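Local coordinates for tyrosinase (Aspergillus oryzae, PDB 3W6W), which is the copper-bound pro-form of a fungal tyrosinase, a type 3 dicopper enzyme that probably oxidises monophenols and o-diphenols to o-quinones once activated, at residues Ile476-Tyr481 against Val537-Gln542; Phe488-Phe493 against Gly512-Phe517; Glu581-Lys586 against Val606-Arg611. All coordinates share one frame; numbering follows the deposited sequence.

Interactions 1, 2 and 3 are antiparallel strand pairs of one mixed sheet in the C-terminal part of the chain. The centres of interactions 1 and 2 lie about 11 Å apart, and both belong to the tyrosinase C-terminal domain; the centre of interaction 3 is about 15 Å from each. Ile-476 packs on Ile-492, and Arg-480 uses its O and NE to bind Asn-516 ND2 and Phe-517 O. A salt bridge of 2.8 Å from Arg-477 NH2 to Glu-581 OE1 ties interaction 1 to interaction 3, while Ile-492 CD1 meets Val-582 CG1 at 4.1 Å between interactions 2 and 3. The first two approach the dicopper site: the side chains of Arg-480 and Phe-515 lie about 8 Å and about 10 Å from a copper ion.

Interaction 1 of 3, residues Ile476-Tyr481 against Val537-Gln542; sequences IRYSRY and VLSVSQ
The Tyr-478 ring lies against Ser-539 face-on: Ser-539 CB sits 3.8 Å from the centroid of the Tyr-478 ring, displaced toward the rim, in a CH-pi contact. With chi1 at 64°, Tyr-478 CG is held between its own backbone N and carbonyl carbon, a rotation that brings the ring back over the neighbouring strand. Ser-539 OG meets a water at 2.6 Å; that water also accepts from Arg-480 N and donates to Val-537 O, bridging Arg-480, Val-537 and Ser-539 across the two segments, and the same hydroxyl has a further partner in Asn-99. Arg-477 and Val-540 point the same way, side by side, with Arg-477 CG 3.8 Å from Val-540 CG1. The arginine chain bends at chi3 (66°), crosses Leu-538 at a slant, and delivers its guanidinium to Glu-581 and to a cation-pi contact with Tyr-306.

Between the two layers of side chains, Ile-476 and Ser-541 exchange two backbone bonds, as do Tyr-478 and Ser-539; the shortest runs from Ser-539 N to Tyr-478 O at 2.8 Å. Past the pairing, Tyr-481 N donates to Ser-479 OG at 3.2 Å, closing an ST turn. From Ile-476 to Tyr-478 this is an antiparallel pair with alternating faces: Ile-476, Tyr-478 and Ser-541 look across the interior of the strongly curved sheet toward strands 488-494 and 510-516, while Arg-477 and Val-540 meet Trp-325 on the other face.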
loop_
_atom_site.group_PDB
_atom_site.type_symbol
_atom_site.label_atom_id
_atom_site.label_comp_id
_atom_site.label_asym_id
_atom_site.label_seq_id
_atom_site.Cartn_x
_atom_site.Cartn_y
_atom_site.Cartn_z
ATOM N N ILE A 476 19.932 -21.947 -12.862
ATOM C CA ILE A 476 20.576 -20.709 -12.448
ATOM C C ILE A 476 21.587 -21.013 -11.351
ATOM O O ILE A 476 21.227 -21.532 -10.295
ATOM C CB ILE A 476 19.560 -19.657 -11.909
ATOM C CG1 ILE A 476 18.462 -19.355 -12.935
ATOM C CG2 ILE A 476 20.280 -18.371 -11.518
ATOM C CD1 ILE A 476 17.225 -20.238 -12.809
ATOM N N ARG A 477 22.850 -20.686 -11.590
ATOM C CA ARG A 477 23.880 -20.874 -10.572
ATOM C C ARG A 477 24.610 -19.551 -10.373
ATOM O O ARG A 477 25.026 -18.911 -11.344
ATOM C CB ARG A 477 24.844 -22.005 -10.959
ATOM C CG ARG A 477 25.871 -22.332 -9.873
ATOM C CD ARG A 477 26.469 -23.727 -10.053
ATOM N NE ARG A 477 27.272 -23.831 -11.270
ATOM C CZ ARG A 477 27.652 -24.978 -11.823
ATOM N NH1 ARG A 477 27.318 -26.136 -11.274
ATOM N NH2 ARG A 477 28.364 -24.968 -12.935
ATOM N N TYR A 478 24.748 -19.137 -9.119
ATOM C CA TYR A 478 25.243 -17.804 -8.797
ATOM C C TYR A 478 25.999 -17.838 -7.476
ATOM O O TYR A 478 25.986 -18.853 -6.784
ATOM C CB TYR A 478 24.082 -16.796 -8.715
ATOM C CG TYR A 478 23.095 -17.086 -7.606
ATOM C CD1 TYR A 478 22.075 -18.011 -7.788
ATOM C CD2 TYR A 478 23.172 -16.430 -6.381
ATOM C CE1 TYR A 478 21.166 -18.290 -6.780
ATOM C CE2 TYR A 478 22.262 -16.704 -5.356
ATOM C CZ TYR A 478 21.257 -17.633 -5.567
ATOM O OH TYR A 478 20.361 -17.919 -4.563
ATOM N N SER A 479 26.631 -16.721 -7.121
ATOM C CA SER A 479 27.275 -16.589 -5.815
ATOM C C SER A 479 26.494 -15.640 -4.914
ATOM O O SER A 479 26.242 -14.492 -5.282
ATOM C CB SER A 479 28.709 -16.081 -5.960
ATOM O OG SER A 479 29.228 -15.665 -4.703
ATOM N N ARG A 480 26.126 -16.115 -3.730
ATOM C CA ARG A 480 25.382 -15.320 -2.754
ATOM C C ARG A 480 26.180 -14.082 -2.349
ATOM O O ARG A 480 25.621 -13.073 -1.924
ATOM C CB ARG A 480 25.080 -16.179 -1.519
ATOM C CG ARG A 480 24.134 -15.565 -0.483
ATOM C CD ARG A 480 23.578 -16.649 0.445
ATOM N NE ARG A 480 22.699 -16.136 1.495
ATOM C CZ ARG A 480 23.049 -16.000 2.773
ATOM N NH1 ARG A 480 24.274 -16.321 3.167
ATOM N NH2 ARG A 480 22.176 -15.534 3.662
ATOM N N TYR A 481 27.499 -14.178 -2.471
ATOM C CA TYR A 481 28.377 -13.104 -2.032
ATOM C C TYR A 481 28.876 -12.249 -3.199
ATOM O O TYR A 481 29.829 -11.496 -3.052
ATOM C CB TYR A 481 29.552 -13.685 -1.226
ATOM C CG TYR A 481 30.140 -12.727 -0.215
ATOM C CD1 TYR A 481 29.453 -12.418 0.957
ATOM C CD2 TYR A 481 31.385 -12.145 -0.423
ATOM C CE1 TYR A 481 29.982 -11.542 1.886
ATOM C CE2 TYR A 481 31.925 -11.268 0.502
ATOM C CZ TYR A 481 31.217 -10.970 1.652
ATOM O OH TYR A 481 31.757 -10.097 2.571
ATOM N N VAL A 537 31.622 -20.337 -2.394
ATOM C CA VAL A 537 30.529 -21.306 -2.435
ATOM C C VAL A 537 29.374 -20.820 -3.324
ATOM O O VAL A 537 28.952 -19.672 -3.230
ATOM C CB VAL A 537 30.038 -21.642 -1.008
ATOM C CG1 VAL A 537 28.790 -22.524 -1.048
ATOM C CG2 VAL A 537 31.158 -22.309 -0.205
ATOM N N LEU A 538 28.893 -21.700 -4.201
ATOM C CA LEU A 538 27.859 -21.367 -5.180
ATOM C C LEU A 538 26.468 -21.715 -4.662
ATOM O O LEU A 538 26.334 -22.502 -3.724
ATOM C CB LEU A 538 28.110 -22.112 -6.496
ATOM C CG LEU A 538 29.437 -21.777 -7.184
ATOM C CD1 LEU A 538 29.668 -22.652 -8.410
ATOM C CD2 LEU A 538 29.421 -20.313 -7.566
ATOM N N SER A 539 25.450 -21.119 -5.286
ATOM C CA SER A 539 24.042 -21.354 -4.965
ATOM C C SER A 539 23.284 -21.683 -6.243
ATOM O O SER A 539 23.636 -21.203 -7.322
ATOM C CB SER A 539 23.429 -20.115 -4.315
ATOM O OG SER A 539 24.012 -19.848 -3.053
ATOM N N VAL A 540 22.249 -22.510 -6.135
ATOM C CA VAL A 540 21.468 -22.852 -7.320
ATOM C C VAL A 540 19.972 -22.663 -7.120
ATOM O O VAL A 540 19.443 -22.726 -5.996
ATOM C CB VAL A 540 21.714 -24.295 -7.799
ATOM C CG1 VAL A 540 23.131 -24.459 -8.332
ATOM C CG2 VAL A 540 21.425 -25.298 -6.688
ATOM N N SER A 541 19.300 -22.399 -8.236
ATOM C CA SER A 541 17.850 -22.391 -8.304
ATOM C C SER A 541 17.432 -22.869 -9.690
ATOM O O SER A 541 18.259 -23.108 -10.569
ATOM C CB SER A 541 17.301 -20.989 -8.023
ATOM O OG SER A 541 15.880 -20.998 -7.924
ATOM N N GLN A 542 16.127 -23.006 -9.873
ATOM C CA GLN A 542 15.559 -23.500 -11.115
ATOM C C GLN A 542 14.242 -22.787 -11.364
ATOM O O GLN A 542 13.486 -22.547 -10.426
ATOM C CB GLN A 542 15.303 -24.998 -11.006
ATOM C CG GLN A 542 14.919 -25.676 -12.314
ATOM C CD GLN A 542 14.140 -26.954 -12.078
ATOM O OE1 GLN A 542 12.910 -26.947 -12.036
ATOM N NE2 GLN A 542 14.852 -28.059 -11.915
HETATM O O HOH W 1 26.428 -18.809 -2.729
#

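Interaction 2 of 3, residues Phe488-Phe493 against Gly512-Phe517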
loop_
_atom_site.group_PDB
_atom_site.type_symbol
_atom_site.label_atom_id
_atom_site.label_comp_id
_atom_site.label_asym_id
_atom_site.label_seq_id
_atom_site.Cartn_x
_atom_site.Cartn_y
_atom_site.Cartn_z
ATOM N N PHE A 488 20.474 -9.120 -4.315
ATOM C CA PHE A 488 20.234 -8.785 -5.713
ATOM C C PHE A 488 19.196 -9.745 -6.273
ATOM O O PHE A 488 18.905 -10.775 -5.675
ATOM C CB PHE A 488 21.530 -8.779 -6.557
ATOM C CG PHE A 488 22.321 -10.061 -6.504
ATOM C CD1 PHE A 488 21.986 -11.145 -7.305
ATOM C CD2 PHE A 488 23.430 -10.168 -5.678
ATOM C CE1 PHE A 488 22.713 -12.321 -7.257
ATOM C CE2 PHE A 488 24.174 -11.339 -5.638
ATOM C CZ PHE A 488 23.824 -12.412 -6.432
ATOM N N GLN A 489 18.658 -9.408 -7.437
ATOM C CA GLN A 489 17.660 -10.243 -8.076
ATOM C C GLN A 489 18.105 -10.544 -9.497
ATOM O O GLN A 489 18.525 -9.643 -10.232
ATOM C CB GLN A 489 16.302 -9.542 -8.059
ATOM C CG GLN A 489 15.201 -10.314 -8.739
ATOM C CD GLN A 489 13.861 -9.668 -8.525
ATOM O OE1 GLN A 489 13.605 -9.095 -7.469
ATOM N NE2 GLN A 489 12.995 -9.755 -9.518
ATOM N N ILE A 490 18.046 -11.820 -9.865
ATOM C CA ILE A 490 18.431 -12.248 -11.200
ATOM C C ILE A 490 17.151 -12.401 -12.002
ATOM O O ILE A 490 16.298 -13.221 -11.665
ATOM C CB ILE A 490 19.168 -13.592 -11.165
ATOM C CG1 ILE A 490 20.443 -13.503 -10.311
ATOM C CG2 ILE A 490 19.532 -14.039 -12.592
ATOM C CD1 ILE A 490 20.987 -14.860 -9.921
ATOM N N ASN A 491 16.998 -11.587 -13.041
ATOM C CA ASN A 491 15.827 -11.667 -13.912
ATOM C C ASN A 491 16.182 -12.248 -15.254
ATOM O O ASN A 491 17.204 -11.879 -15.845
ATOM C CB ASN A 491 15.191 -10.291 -14.090
ATOM C CG ASN A 491 14.568 -9.792 -12.828
ATOM O OD1 ASN A 491 14.114 -10.590 -12.014
ATOM N ND2 ASN A 491 14.531 -8.477 -12.657
ATOM N N ILE A 492 15.330 -13.152 -15.730
ATOM C CA ILE A 492 15.558 -13.808 -17.012
ATOM C C ILE A 492 14.476 -13.409 -18.005
ATOM O O ILE A 492 13.296 -13.271 -17.639
ATOM C CB ILE A 492 15.645 -15.340 -16.840
ATOM C CG1 ILE A 492 16.881 -15.683 -16.008
ATOM C CG2 ILE A 492 15.710 -16.051 -18.193
ATOM C CD1 ILE A 492 16.802 -17.018 -15.314
ATOM N N PHE A 493 14.899 -13.210 -19.261
ATOM C CA PHE A 493 14.049 -12.753 -20.372
ATOM C C PHE A 493 14.257 -13.635 -21.588
ATOM O O PHE A 493 15.339 -14.179 -21.774
ATOM C CB PHE A 493 14.404 -11.306 -20.750
ATOM C CG PHE A 493 14.296 -10.354 -19.593
ATOM C CD1 PHE A 493 15.339 -10.231 -18.685
ATOM C CD2 PHE A 493 13.137 -9.619 -19.393
ATOM C CE1 PHE A 493 15.231 -9.381 -17.586
ATOM C CE2 PHE A 493 13.018 -8.765 -18.308
ATOM C CZ PHE A 493 14.073 -8.649 -17.404
ATOM N N GLY A 512 11.137 -15.000 -15.524
ATOM C CA GLY A 512 11.129 -15.319 -14.103
ATOM C C GLY A 512 12.320 -14.746 -13.366
ATOM O O GLY A 512 13.250 -14.203 -13.980
ATOM N N SER A 513 12.303 -14.890 -12.044
ATOM C CA SER A 513 13.340 -14.314 -11.189
ATOM C C SER A 513 13.852 -15.286 -10.134
ATOM O O SER A 513 13.152 -16.218 -9.718
ATOM C CB SER A 513 12.797 -13.067 -10.479
ATOM O OG SER A 513 11.866 -13.415 -9.458
ATOM N N VAL A 514 15.086 -15.030 -9.704
ATOM C CA VAL A 514 15.733 -15.725 -8.603
ATOM C C VAL A 514 16.241 -14.640 -7.667
ATOM O O VAL A 514 16.978 -13.749 -8.086
ATOM C CB VAL A 514 16.925 -16.556 -9.133
ATOM C CG1 VAL A 514 17.828 -17.005 -7.998
ATOM C CG2 VAL A 514 16.420 -17.742 -9.951
ATOM N N PHE A 515 15.837 -14.692 -6.402
ATOM C CA PHE A 515 16.271 -13.695 -5.441
ATOM C C PHE A 515 17.402 -14.178 -4.554
ATOM O O PHE A 515 17.329 -15.241 -3.945
ATOM C CB PHE A 515 15.110 -13.239 -4.539
ATOM C CG PHE A 515 15.474 -12.111 -3.621
ATOM C CD1 PHE A 515 15.806 -10.866 -4.130
ATOM C CD2 PHE A 515 15.457 -12.287 -2.245
ATOM C CE1 PHE A 515 16.145 -9.812 -3.289
ATOM C CE2 PHE A 515 15.769 -11.236 -1.390
ATOM C CZ PHE A 515 16.119 -9.990 -1.908
ATOM N N ASN A 516 18.455 -13.376 -4.478
ATOM C CA ASN A 516 19.520 -13.649 -3.536
ATOM C C ASN A 516 19.184 -13.050 -2.178
ATOM O O ASN A 516 19.403 -11.860 -1.937
ATOM C CB ASN A 516 20.843 -13.085 -4.040
ATOM C CG ASN A 516 21.957 -13.320 -3.067
ATOM O OD1 ASN A 516 22.007 -14.364 -2.424
ATOM N ND2 ASN A 516 22.837 -12.341 -2.917
ATOM N N PHE A 517 18.633 -13.886 -1.305
ATOM C CA PHE A 517 18.299 -13.516 0.074
ATOM C C PHE A 517 19.616 -13.578 0.825
ATOM O O PHE A 517 20.045 -14.616 1.319
ATOM C CB PHE A 517 17.248 -14.514 0.597
ATOM C CG PHE A 517 16.675 -14.197 1.970
ATOM C CD1 PHE A 517 16.019 -13.000 2.226
ATOM C CD2 PHE A 517 16.768 -15.132 2.996
ATOM C CE1 PHE A 517 15.465 -12.740 3.476
ATOM C CE2 PHE A 517 16.215 -14.876 4.250
ATOM C CZ PHE A 517 15.562 -13.669 4.481
#
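Ile-490 and Val-514 exchange two backbone hydrogen bonds, and the one from Ile-490 N to Val-514 O, 2.8 Å long, is almost straight at 174°. Asn-516 N donates to Phe-488 O and Ile-492 N to Gly-512 O, whereas the return bond from Gly-512 N to Ile-492 O is weak at 3.5 Å.

One aromatic contact joins Phe-488 and Asn-516. Asn-516 CB stands over the centre of the Phe-488 ring, 3.8 Å from its centroid, as a CH-pi contact, and the amide plane is inclined 44° to the ring. Phe-488 reaches this place because chi1 of 55° folds CG between backbone N and carbonyl carbon, turning the ring toward the partner strand. Asn-516 ND2 passes 3.2 Å from Phe-488 CE2. A second ring, that of Phe-515, brings its CD1 to 3.5 Å from Phe-488 O and has Gln-489 CB at its edge.

Gln-489, Asn-491 and Ser-513 share the other face with Phe-515. Along the same strand, Gln-489 NE2 donates to Asn-491 OD1 at 2.9 Å, in the plane of both amides and on a lone pair of the oxygen, which holds the two amides in a fixed mutual orientation. Ser-513 CB touches both groups, 3.2 Å from Asn-491 OD1.

Apolar contact is modest across the pair: Ile-490 CB meets Val-514 CB at 4.2 Å.

Both these side chains pack on Tyr-478 of strand 470-479, where Asn-516 ND2 also bonds Arg-480 O just beyond that strand, and Ser-513 OG binds Glu-267. Strand 563-568 lies on the other side of strand 488-494 from the edge strand 510-516. Helix 328-340 covers the face of Gln-489, Ser-513 and Phe-515, its Asn-334 bonding the backbone of Ser-513 and Phe-515, and beyond the pairing Phe-517 stacks on the helix's copper ligand His-336.

Interaction 3 of 3, residues Glu581-Lys586 against Val606-Arg611; sequences EVALHK and VADGKR
Leu-584 O receives two amides from the partner strand: Val-606 N at 2.8 Å with a practically straight bond of 179°, and Ala-607 N at 3.4 Å, a weak one. Two residues facing one define a classic beta bulge. In return Leu-584 N donates to Ala-607 O at 2.9 Å, and farther along Gly-609 N reaches Val-582 O from above the carbonyl plane, at 2.8 Å.

Side chains complete the first shell. Val-606 CG2 slants across Leu-584 and touches its CG at 3.8 Å; Leu-584 CG is anti to the backbone N (chi1 -178°), which sets the branch against the valine. The other valine methyl, CG1, rests on Lys-586 CB, and the CB atoms of Leu-584 and Ala-607 meet on the same face.

One step out, a water donates to both Val-582 O and Asp-608 OD1, the water oxygen lying 2.9 Å from Asp-608 OD1. Val-582 O is therefore gripped by an amide and a water together. Asp-608 is positioned in turn by a salt bridge to Arg-605, while Leu-584 packs on Leu-474 of strand 470-479, and His-585 NE2 binds Ser-475 OG on that strand.

Chemically, the contact depends mainly on main-chain polarity with a thin apolar seam. The bulge shares one carbonyl between one strong and one weak donor, and the water links the carboxylate to the backbone, so the aspartate's charge is probably eased by both the arginine and the water.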
loop_
_atom_site.group_PDB
_atom_site.type_symbol
_atom_site.label_atom_id
_atom_site.label_comp_id
_atom_site.label_asym_id
_atom_site.label_seq_id
_atom_site.Cartn_x
_atom_site.Cartn_y
_atom_site.Cartn_z
ATOM N N GLU A 581 25.461 -18.219 -14.165
ATOM C CA GLU A 581 25.366 -19.305 -15.127
ATOM C C GLU A 581 23.902 -19.658 -15.325
ATOM O O GLU A 581 23.266 -20.179 -14.414
ATOM C CB GLU A 581 26.132 -20.529 -14.627
ATOM C CG GLU A 581 27.569 -20.244 -14.240
ATOM C CD GLU A 581 28.207 -21.419 -13.542
ATOM O OE1 GLU A 581 28.408 -22.454 -14.217
ATOM O OE2 GLU A 581 28.529 -21.316 -12.329
ATOM N N VAL A 582 23.386 -19.356 -16.511
ATOM C CA VAL A 582 21.999 -19.620 -16.864
ATOM C C VAL A 582 21.959 -20.522 -18.096
ATOM O O VAL A 582 22.694 -20.308 -19.059
ATOM C CB VAL A 582 21.234 -18.305 -17.173
ATOM C CG1 VAL A 582 19.803 -18.595 -17.617
ATOM C CG2 VAL A 582 21.230 -17.388 -15.955
ATOM N N ALA A 583 21.121 -21.548 -18.066
ATOM C CA ALA A 583 20.912 -22.371 -19.249
ATOM C C ALA A 583 19.471 -22.845 -19.353
ATOM O O ALA A 583 18.771 -22.981 -18.349
ATOM C CB ALA A 583 21.867 -23.555 -19.256
ATOM N N LEU A 584 19.036 -23.079 -20.583
ATOM C CA LEU A 584 17.720 -23.623 -20.863
ATOM C C LEU A 584 17.870 -25.100 -21.199
ATOM O O LEU A 584 18.745 -25.483 -21.982
ATOM C CB LEU A 584 17.098 -22.863 -22.036
ATOM C CG LEU A 584 15.680 -23.211 -22.498
ATOM C CD1 LEU A 584 14.682 -22.917 -21.381
ATOM C CD2 LEU A 584 15.334 -22.429 -23.753
ATOM N N HIS A 585 17.015 -25.925 -20.614
ATOM C CA HIS A 585 17.050 -27.363 -20.816
ATOM C C HIS A 585 15.682 -27.866 -21.227
ATOM O O HIS A 585 14.663 -27.318 -20.805
ATOM C CB HIS A 585 17.489 -28.064 -19.535
ATOM C CG HIS A 585 18.698 -27.448 -18.908
ATOM N ND1 HIS A 585 19.971 -27.941 -19.106
ATOM C CD2 HIS A 585 18.831 -26.366 -18.108
ATOM C CE1 HIS A 585 20.834 -27.191 -18.446
ATOM N NE2 HIS A 585 20.169 -26.225 -17.837
ATOM N N LYS A 586 15.668 -28.915 -22.040
ATOM C CA LYS A 586 14.435 -29.445 -22.590
ATOM C C LYS A 586 14.365 -30.945 -22.351
ATOM O O LYS A 586 15.385 -31.633 -22.397
ATOM C CB LYS A 586 14.386 -29.167 -24.096
ATOM C CG LYS A 586 13.171 -29.745 -24.803
ATOM C CD LYS A 586 13.249 -29.519 -26.305
ATOM C CE LYS A 586 11.971 -29.960 -26.989
ATOM N NZ LYS A 586 12.005 -29.689 -28.458
ATOM N N VAL A 606 19.750 -26.840 -24.268
ATOM C CA VAL A 606 19.414 -26.356 -25.607
ATOM C C VAL A 606 19.836 -24.904 -25.858
ATOM O O VAL A 606 19.892 -24.459 -27.007
ATOM C CB VAL A 606 17.912 -26.515 -25.931
ATOM C CG1 VAL A 606 17.526 -27.987 -25.989
ATOM C CG2 VAL A 606 17.066 -25.773 -24.911
ATOM N N ALA A 607 20.133 -24.165 -24.794
ATOM C CA ALA A 607 20.663 -22.813 -24.951
ATOM C C ALA A 607 21.423 -22.363 -23.717
ATOM O O ALA A 607 21.058 -22.705 -22.596
ATOM C CB ALA A 607 19.548 -21.819 -25.270
ATOM N N ASP A 608 22.470 -21.576 -23.933
ATOM C CA ASP A 608 23.201 -20.956 -22.843
ATOM C C ASP A 608 22.796 -19.502 -22.722
ATOM O O ASP A 608 22.536 -18.833 -23.722
ATOM C CB ASP A 608 24.708 -21.076 -23.060
ATOM C CG ASP A 608 25.200 -22.490 -22.875
ATOM O OD1 ASP A 608 25.118 -22.999 -21.734
ATOM O OD2 ASP A 608 25.653 -23.092 -23.865
ATOM N N GLY A 609 22.735 -19.018 -21.489
ATOM C CA GLY A 609 22.306 -17.662 -21.233
ATOM C C GLY A 609 23.395 -16.645 -21.483
ATOM O O GLY A 609 24.583 -16.969 -21.470
ATOM N N LYS A 610 22.974 -15.413 -21.740
ATOM C CA LYS A 610 23.873 -14.296 -21.971
ATOM C C LYS A 610 23.338 -13.103 -21.196
ATOM O O LYS A 610 22.130 -12.917 -21.102
ATOM C CB LYS A 610 23.901 -13.955 -23.459
ATOM C CG LYS A 610 24.179 -15.134 -24.372
ATOM C CD LYS A 610 24.038 -14.729 -25.817
ATOM N N ARG A 611 24.228 -12.289 -20.647
ATOM C CA ARG A 611 23.815 -11.079 -19.954
ATOM C C ARG A 611 23.243 -10.075 -20.943
ATOM O O ARG A 611 23.781 -9.893 -22.035
ATOM C CB ARG A 611 24.996 -10.454 -19.209
ATOM C CG ARG A 611 24.590 -9.323 -18.276
ATOM C CD ARG A 611 25.812 -8.610 -17.725
ATOM N NE ARG A 611 26.797 -9.542 -17.187
ATOM C CZ ARG A 611 26.773 -10.028 -15.950
ATOM N NH1 ARG A 611 25.808 -9.673 -15.103
ATOM N NH2 ARG A 611 27.725 -10.868 -15.560
HETATM O O HOH W 2 24.981 -17.847 -18.345
HETATM O O HOH W 3 25.272 -21.281 -19.438
#